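Local coordinates for anopheles gambiae adenosine kinase (PDB 3LOO), which catalyses the ATP-dependent phosphorylation of adenosine to AMP and is held here in complex with bis(adenosine)-5'-tetraphosphate, at residues A[174-188]-A[206-218]. Numbering follows the deposited sequence.
Sequences LQGAQFFYVSGFFFT and RMFMMNLSAPFVP. With B4P (bis(adenosine)-5'-tetraphosphate), chain D.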
loop_
_atom_site.group_PDB
_atom_site.type_symbol
_atom_site.label_atom_id
_atom_site.label_comp_id
_atom_site.label_asym_id
_atom_site.label_seq_id
_atom_site.Cartn_x
_atom_site.Cartn_y
_atom_site.Cartn_z
ATOM N N LEU A 174 10.929 -10.466 -12.220
ATOM C CA LEU A 174 11.780 -9.811 -11.201
ATOM C C LEU A 174 13.046 -9.244 -11.865
ATOM O O LEU A 174 13.439 -8.098 -11.609
ATOM C CB LEU A 174 12.158 -10.791 -10.075
ATOM C CG LEU A 174 11.001 -11.194 -9.148
ATOM C CD1 LEU A 174 11.545 -12.163 -8.100
ATOM C CD2 LEU A 174 10.330 -9.971 -8.473
ATOM N N GLN A 175 13.654 -10.040 -12.746
ATOM C CA GLN A 175 14.899 -9.621 -13.424
ATOM C C GLN A 175 14.685 -8.405 -14.286
ATOM O O GLN A 175 15.562 -7.552 -14.350
ATOM C CB GLN A 175 15.476 -10.755 -14.269
ATOM C CG GLN A 175 16.129 -11.826 -13.412
ATOM C CD GLN A 175 16.799 -12.952 -14.223
ATOM O OE1 GLN A 175 16.995 -14.070 -13.719
ATOM N NE2 GLN A 175 17.173 -12.654 -15.468
ATOM N N GLY A 176 13.514 -8.298 -14.919
ATOM C CA GLY A 176 13.221 -7.175 -15.826
ATOM C C GLY A 176 12.670 -5.919 -15.188
ATOM O O GLY A 176 12.537 -4.870 -15.845
ATOM N N ALA A 177 12.326 -5.980 -13.899
ATOM C CA ALA A 177 11.688 -4.809 -13.306
ATOM C C ALA A 177 12.749 -3.792 -13.027
ATOM O O ALA A 177 13.913 -4.152 -12.805
ATOM C CB ALA A 177 10.956 -5.175 -12.012
ATOM N N GLN A 178 12.367 -2.517 -13.029
ATOM C CA GLN A 178 13.297 -1.442 -12.653
ATOM C C GLN A 178 12.973 -0.846 -11.289
ATOM O O GLN A 178 13.794 -0.120 -10.722
ATOM C CB GLN A 178 13.332 -0.350 -13.743
ATOM C CG GLN A 178 13.688 -0.939 -15.136
ATOM C CD GLN A 178 13.712 0.082 -16.280
ATOM O OE1 GLN A 178 12.744 0.822 -16.502
ATOM N NE2 GLN A 178 14.819 0.088 -17.043
ATOM N N PHE A 179 11.774 -1.151 -10.770
ATOM C CA PHE A 179 11.206 -0.520 -9.549
ATOM C C PHE A 179 10.414 -1.581 -8.782
ATOM O O PHE A 179 9.707 -2.412 -9.400
ATOM C CB PHE A 179 10.216 0.605 -9.894
ATOM C CG PHE A 179 10.808 1.715 -10.734
ATOM C CD1 PHE A 179 11.463 2.797 -10.132
ATOM C CD2 PHE A 179 10.691 1.681 -12.134
ATOM C CE1 PHE A 179 12.024 3.810 -10.917
ATOM C CE2 PHE A 179 11.227 2.689 -12.921
ATOM C CZ PHE A 179 11.903 3.757 -12.314
ATOM N N PHE A 180 10.486 -1.524 -7.448
ATOM C CA PHE A 180 9.818 -2.505 -6.589
ATOM C C PHE A 180 9.084 -1.762 -5.490
ATOM O O PHE A 180 9.611 -0.783 -4.934
ATOM C CB PHE A 180 10.815 -3.505 -5.968
ATOM C CG PHE A 180 11.544 -4.344 -6.976
ATOM C CD1 PHE A 180 10.980 -5.513 -7.467
ATOM C CD2 PHE A 180 12.793 -3.937 -7.464
ATOM C CE1 PHE A 180 11.652 -6.305 -8.399
ATOM C CE2 PHE A 180 13.490 -4.703 -8.427
ATOM C CZ PHE A 180 12.912 -5.894 -8.906
ATOM N N TYR A 181 7.865 -2.215 -5.206
ATOM C CA TYR A 181 7.029 -1.593 -4.183
ATOM C C TYR A 181 6.379 -2.683 -3.343
ATOM O O TYR A 181 5.743 -3.600 -3.885
ATOM C CB TYR A 181 5.975 -0.663 -4.790
ATOM C CG TYR A 181 5.094 -0.001 -3.765
ATOM C CD1 TYR A 181 5.647 0.731 -2.692
ATOM C CD2 TYR A 181 3.696 -0.120 -3.836
ATOM C CE1 TYR A 181 4.813 1.340 -1.712
ATOM C CE2 TYR A 181 2.868 0.457 -2.884
ATOM C CZ TYR A 181 3.430 1.197 -1.823
ATOM O OH TYR A 181 2.610 1.791 -0.895
ATOM N N VAL A 182 6.512 -2.567 -2.021
ATOM C CA VAL A 182 5.948 -3.547 -1.097
ATOM C C VAL A 182 5.266 -2.807 0.047
ATOM O O VAL A 182 5.738 -1.767 0.455
ATOM C CB VAL A 182 7.021 -4.494 -0.546
ATOM C CG1 VAL A 182 6.397 -5.545 0.375
ATOM C CG2 VAL A 182 7.743 -5.259 -1.697
ATOM N N SER A 183 4.147 -3.314 0.552
ATOM C CA SER A 183 3.496 -2.646 1.710
ATOM C C SER A 183 4.040 -3.265 2.995
ATOM O O SER A 183 4.464 -4.425 2.993
ATOM C CB SER A 183 1.983 -2.844 1.684
ATOM O OG SER A 183 1.699 -4.238 1.662
ATOM N N GLY A 184 4.014 -2.516 4.093
ATOM C CA GLY A 184 4.251 -3.152 5.409
ATOM C C GLY A 184 3.238 -4.259 5.716
ATOM O O GLY A 184 3.574 -5.249 6.378
ATOM N N PHE A 185 2.001 -4.111 5.225
ATOM C CA PHE A 185 0.982 -5.174 5.283
ATOM C C PHE A 185 1.488 -6.570 4.832
ATOM O O PHE A 185 1.111 -7.607 5.403
ATOM C CB PHE A 185 -0.208 -4.782 4.399
ATOM C CG PHE A 185 -1.058 -3.655 4.948
ATOM C CD1 PHE A 185 -1.423 -3.615 6.312
ATOM C CD2 PHE A 185 -1.554 -2.675 4.087
ATOM C CE1 PHE A 185 -2.259 -2.624 6.805
ATOM C CE2 PHE A 185 -2.390 -1.634 4.567
ATOM C CZ PHE A 185 -2.743 -1.620 5.950
ATOM N N PHE A 186 2.308 -6.583 3.775
ATOM C CA PHE A 186 2.840 -7.830 3.217
ATOM C C PHE A 186 3.809 -8.537 4.170
ATOM O O PHE A 186 4.060 -9.740 4.014
ATOM C CB PHE A 186 3.491 -7.571 1.820
ATOM C CG PHE A 186 3.927 -8.824 1.065
ATOM C CD1 PHE A 186 2.998 -9.661 0.443
ATOM C CD2 PHE A 186 5.280 -9.123 0.924
ATOM C CE1 PHE A 186 3.390 -10.791 -0.294
ATOM C CE2 PHE A 186 5.697 -10.239 0.195
ATOM C CZ PHE A 186 4.755 -11.080 -0.424
ATOM N N PHE A 187 4.355 -7.808 5.144
ATOM C CA PHE A 187 5.217 -8.443 6.184
ATOM C C PHE A 187 4.499 -9.520 6.999
ATOM O O PHE A 187 5.130 -10.502 7.441
ATOM C CB PHE A 187 5.818 -7.418 7.139
ATOM C CG PHE A 187 6.801 -6.469 6.506
ATOM C CD1 PHE A 187 6.868 -6.281 5.112
ATOM C CD2 PHE A 187 7.621 -5.707 7.323
ATOM C CE1 PHE A 187 7.761 -5.362 4.575
ATOM C CE2 PHE A 187 8.507 -4.801 6.787
ATOM C CZ PHE A 187 8.572 -4.620 5.416
ATOM N N THR A 188 3.183 -9.359 7.177
ATOM C CA THR A 188 2.354 -10.374 7.856
ATOM C C THR A 188 2.485 -11.687 7.107
ATOM O O THR A 188 2.519 -12.774 7.704
ATOM C CB THR A 188 0.847 -9.965 7.870
ATOM O OG1 THR A 188 0.723 -8.683 8.460
ATOM C CG2 THR A 188 -0.032 -10.985 8.639
ATOM N N ARG A 206 18.633 -0.975 -8.234
ATOM C CA ARG A 206 17.234 -0.609 -8.529
ATOM C C ARG A 206 16.471 -0.049 -7.302
ATOM O O ARG A 206 16.873 -0.264 -6.162
ATOM C CB ARG A 206 16.510 -1.791 -9.183
ATOM C CG ARG A 206 17.137 -2.188 -10.577
ATOM C CD ARG A 206 16.561 -3.467 -11.128
ATOM N NE ARG A 206 16.988 -4.648 -10.405
ATOM C CZ ARG A 206 16.460 -5.859 -10.534
ATOM N NH1 ARG A 206 15.427 -6.089 -11.367
ATOM N NH2 ARG A 206 16.975 -6.854 -9.818
ATOM N N MET A 207 15.396 0.690 -7.540
ATOM C CA MET A 207 14.636 1.279 -6.438
ATOM C C MET A 207 13.733 0.273 -5.727
ATOM O O MET A 207 12.999 -0.490 -6.364
ATOM C CB MET A 207 13.833 2.482 -6.912
ATOM C CG MET A 207 14.674 3.756 -7.023
ATOM S SD MET A 207 13.668 5.094 -7.678
ATOM C CE MET A 207 13.035 5.749 -6.138
ATOM N N PHE A 208 13.840 0.253 -4.403
ATOM C CA PHE A 208 12.942 -0.554 -3.537
ATOM C C PHE A 208 12.223 0.461 -2.637
ATOM O O PHE A 208 12.837 1.358 -2.028
ATOM C CB PHE A 208 13.669 -1.657 -2.765
ATOM C CG PHE A 208 12.745 -2.500 -1.913
ATOM C CD1 PHE A 208 12.142 -3.618 -2.438
ATOM C CD2 PHE A 208 12.421 -2.103 -0.596
ATOM C CE1 PHE A 208 11.260 -4.375 -1.684
ATOM C CE2 PHE A 208 11.511 -2.837 0.179
ATOM C CZ PHE A 208 10.928 -3.985 -0.385
ATOM N N MET A 209 10.908 0.354 -2.633
ATOM C CA MET A 209 10.063 1.318 -1.977
ATOM C C MET A 209 9.056 0.531 -1.127
ATOM O O MET A 209 8.678 -0.606 -1.460
ATOM C CB MET A 209 9.358 2.202 -3.021
ATOM C CG MET A 209 10.362 2.921 -3.987
ATOM S SD MET A 209 9.552 3.737 -5.349
ATOM C CE MET A 209 9.376 2.340 -6.463
ATOM N N MET A 210 8.618 1.136 -0.036
ATOM C CA MET A 210 7.641 0.462 0.824
ATOM C C MET A 210 6.792 1.464 1.575
ATOM O O MET A 210 7.068 2.653 1.590
ATOM C CB MET A 210 8.307 -0.548 1.775
ATOM C CG MET A 210 9.318 0.034 2.774
ATOM S SD MET A 210 9.584 -1.023 4.247
ATOM C CE MET A 210 8.070 -0.661 5.169
ATOM N N ASN A 211 5.737 0.954 2.189
ATOM C CA ASN A 211 4.800 1.794 2.888
ATOM C C ASN A 211 4.773 1.309 4.335
ATOM O O ASN A 211 4.839 0.080 4.575
ATOM C CB ASN A 211 3.426 1.566 2.287
ATOM C CG ASN A 211 2.507 2.700 2.531
ATOM O OD1 ASN A 211 2.162 3.003 3.682
ATOM N ND2 ASN A 211 2.115 3.386 1.447
ATOM N N LEU A 212 4.595 2.232 5.286
ATOM C CA LEU A 212 4.424 1.786 6.669
ATOM C C LEU A 212 3.119 1.048 6.876
ATOM O O LEU A 212 3.028 0.209 7.772
ATOM C CB LEU A 212 4.625 2.916 7.670
ATOM C CG LEU A 212 6.040 3.478 7.790
ATOM C CD1 LEU A 212 6.000 4.759 8.623
ATOM C CD2 LEU A 212 7.043 2.373 8.352
ATOM N N SER A 213 2.118 1.374 6.051
ATOM C CA SER A 213 0.796 0.707 5.994
ATOM C C SER A 213 -0.179 0.947 7.153
ATOM O O SER A 213 -1.348 1.273 6.921
ATOM C CB SER A 213 0.947 -0.794 5.749
ATOM O OG SER A 213 1.476 -1.029 4.449
ATOM N N ALA A 214 0.276 0.742 8.385
ATOM C CA ALA A 214 -0.608 0.893 9.558
ATOM C C ALA A 214 0.242 0.894 10.810
ATOM O O ALA A 214 1.302 0.259 10.830
ATOM C CB ALA A 214 -1.633 -0.270 9.650
ATOM N N PRO A 215 -0.267 1.508 11.895
ATOM C CA PRO A 215 0.478 1.493 13.164
ATOM C C PRO A 215 0.920 0.122 13.612
ATOM O O PRO A 215 2.002 0.000 14.194
ATOM C CB PRO A 215 -0.524 2.113 14.156
ATOM C CG PRO A 215 -1.160 3.152 13.293
ATOM C CD PRO A 215 -1.425 2.417 11.977
ATOM N N PHE A 216 0.143 -0.917 13.319
ATOM C CA PHE A 216 0.542 -2.243 13.796
ATOM C C PHE A 216 1.767 -2.772 13.130
ATOM O O PHE A 216 2.375 -3.713 13.628
ATOM C CB PHE A 216 -0.591 -3.301 13.734
ATOM C CG PHE A 216 -0.937 -3.797 12.354
ATOM C CD1 PHE A 216 -0.198 -4.796 11.729
ATOM C CD2 PHE A 216 -2.094 -3.339 11.718
ATOM C CE1 PHE A 216 -0.559 -5.293 10.443
ATOM C CE2 PHE A 216 -2.462 -3.850 10.427
ATOM C CZ PHE A 216 -1.697 -4.816 9.811
ATOM N N VAL A 217 2.132 -2.224 11.970
ATOM C CA VAL A 217 3.312 -2.759 11.320
ATOM C C VAL A 217 4.632 -2.542 12.131
ATOM O O VAL A 217 5.333 -3.499 12.425
ATOM C CB VAL A 217 3.406 -2.304 9.815
ATOM C CG1 VAL A 217 4.788 -2.621 9.283
ATOM C CG2 VAL A 217 2.255 -3.001 8.988
ATOM N N PRO A 218 4.965 -1.284 12.493
ATOM C CA PRO A 218 6.158 -1.133 13.367
ATOM C C PRO A 218 5.982 -1.706 14.796
ATOM O O PRO A 218 6.979 -2.157 15.423
ATOM C CB PRO A 218 6.360 0.395 13.441
ATOM C CG PRO A 218 5.015 1.014 13.061
ATOM C CD PRO A 218 4.380 0.017 12.090
HETATM P PA B4P D . -7.421 3.650 3.953
HETATM O O1A B4P D . -8.706 4.108 3.281
HETATM O O2A B4P D . -7.481 3.332 5.446
HETATM O O3A B4P D . -6.419 4.901 3.863
HETATM P PB B4P D . -5.000 4.781 3.147
HETATM O O1B B4P D . -5.149 4.612 1.633
HETATM O O2B B4P D . -4.030 3.896 3.912
HETATM O O3B B4P D . -4.852 6.400 3.498
HETATM P PG B4P D . -3.729 7.118 4.402
HETATM O O1G B4P D . -4.170 7.299 5.814
HETATM O O2G B4P D . -2.454 6.318 4.223
HETATM O O3G B4P D . -3.522 8.546 3.708
HETATM P PD B4P D . -3.917 10.030 4.202
HETATM O O1D B4P D . -5.234 9.954 4.881
HETATM O O2D B4P D . -2.763 10.734 4.859
HETATM O O5E B4P D . -6.750 2.425 3.121
HETATM C C5E B4P D . -7.722 1.490 2.709
HETATM C C4E B4P D . -7.161 0.238 2.098
HETATM O O4E B4P D . -6.287 -0.471 2.978
HETATM C C3E B4P D . -8.305 -0.709 1.860
HETATM O O3E B4P D . -8.539 -0.657 0.439
HETATM C C2E B4P D . -7.776 -2.079 2.269
HETATM O O2E B4P D . -7.945 -3.112 1.289
HETATM C C1E B4P D . -6.292 -1.820 2.590
HETATM N N9A B4P D . -5.867 -2.676 3.712
HETATM C C8A B4P D . -6.286 -2.641 5.011
HETATM N N7A B4P D . -5.631 -3.628 5.691
HETATM C C5A B4P D . -4.826 -4.309 4.822
HETATM C C6A B4P D . -3.929 -5.384 4.929
HETATM N N6A B4P D . -3.714 -6.066 6.097
HETATM N N1A B4P D . -3.282 -5.811 3.815
HETATM C C2A B4P D . -3.447 -5.185 2.622
HETATM N N3A B4P D . -4.288 -4.145 2.500
HETATM C C4A B4P D . -4.975 -3.688 3.579
HETATM O O5F B4P D . -4.185 10.682 2.762
HETATM C C5F B4P D . -3.284 10.507 1.675
HETATM C C4F B4P D . -3.585 11.625 0.679
HETATM O O4F B4P D . -4.992 11.733 0.401
HETATM C C3F B4P D . -3.249 12.984 1.268
HETATM O O3F B4P D . -1.851 13.217 1.165
HETATM C C2F B4P D . -4.091 13.918 0.420
HETATM O O2F B4P D . -3.424 14.208 -0.825
HETATM C C1F B4P D . -5.374 13.099 0.190
HETATM N N9B B4P D . -6.350 13.489 1.257
HETATM C C8B B4P D . -6.629 12.785 2.372
HETATM N N7B B4P D . -7.547 13.426 3.135
HETATM C C5B B4P D . -7.883 14.577 2.517
HETATM C C6B B4P D . -8.735 15.643 2.794
HETATM N N6B B4P D . -9.469 15.621 3.935
HETATM N N1B B4P D . -8.835 16.682 1.908
HETATM C C2B B4P D . -8.106 16.706 0.765
HETATM N N3B B4P D . -7.246 15.697 0.447
HETATM C C4B B4P D . -7.088 14.621 1.279
HETATM O O HOH W 1 15.362 2.020 -10.325
#
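F185 and S213 meet beside the bound ligand. CB of S213 sits 3.4 Å from the centroid of the F185 ring, a CH-pi contact over one face. The opposite face of the ring carries an adenine of bis(adenosine)-5'-tetraphosphate, with C6A of the ligand 3.4 Å from CG of F185. The edge of this ring meets F216, whose plane is turned 41° from it, with CZ of F216 3.7 Å from CD1 of F185. S213 OG also accepts a weak bond from F185 N.

These loops follow two neighbouring parallel strands, 179-183 and 207-211, joined by helix 187-203 in a beta-alpha-beta crossover. Hydrogen bonds alternate along the strands, F180 N to M207 O, M209 N to F180 O, V182 N to M209 O and G184 N to N211 O, while N211 N to V182 O is weak. On one face of the sheet, chi1 of -180° lays the Y181 ring beside its own carbonyl carbon and carries it along the sheet to N211, whose ND2 donates to Y181 OH, 2.9 Å away. N211 OD1 accepts from S213 N in an Asx turn. On the other face, CG2 of V182 lies 3.6 Å from CE1 of F208, and helix 187-203 packs over both.

At the far end a bend at chi3 turns the R206 guanidinium back toward helix 168-176. Its NH1 donates to both L174 O and A177 O, each 2.8 Å away and near the guanidinium plane. CZ of F180 lies over one guanidinium face, 3.5 Å from NH1, with the two planes 81° apart.

The chemistry thus divides along the strands. R206 ties the end of helix 168-176 to the sheet, while N211 and S213 shape the turn that backs F185 against the adenine.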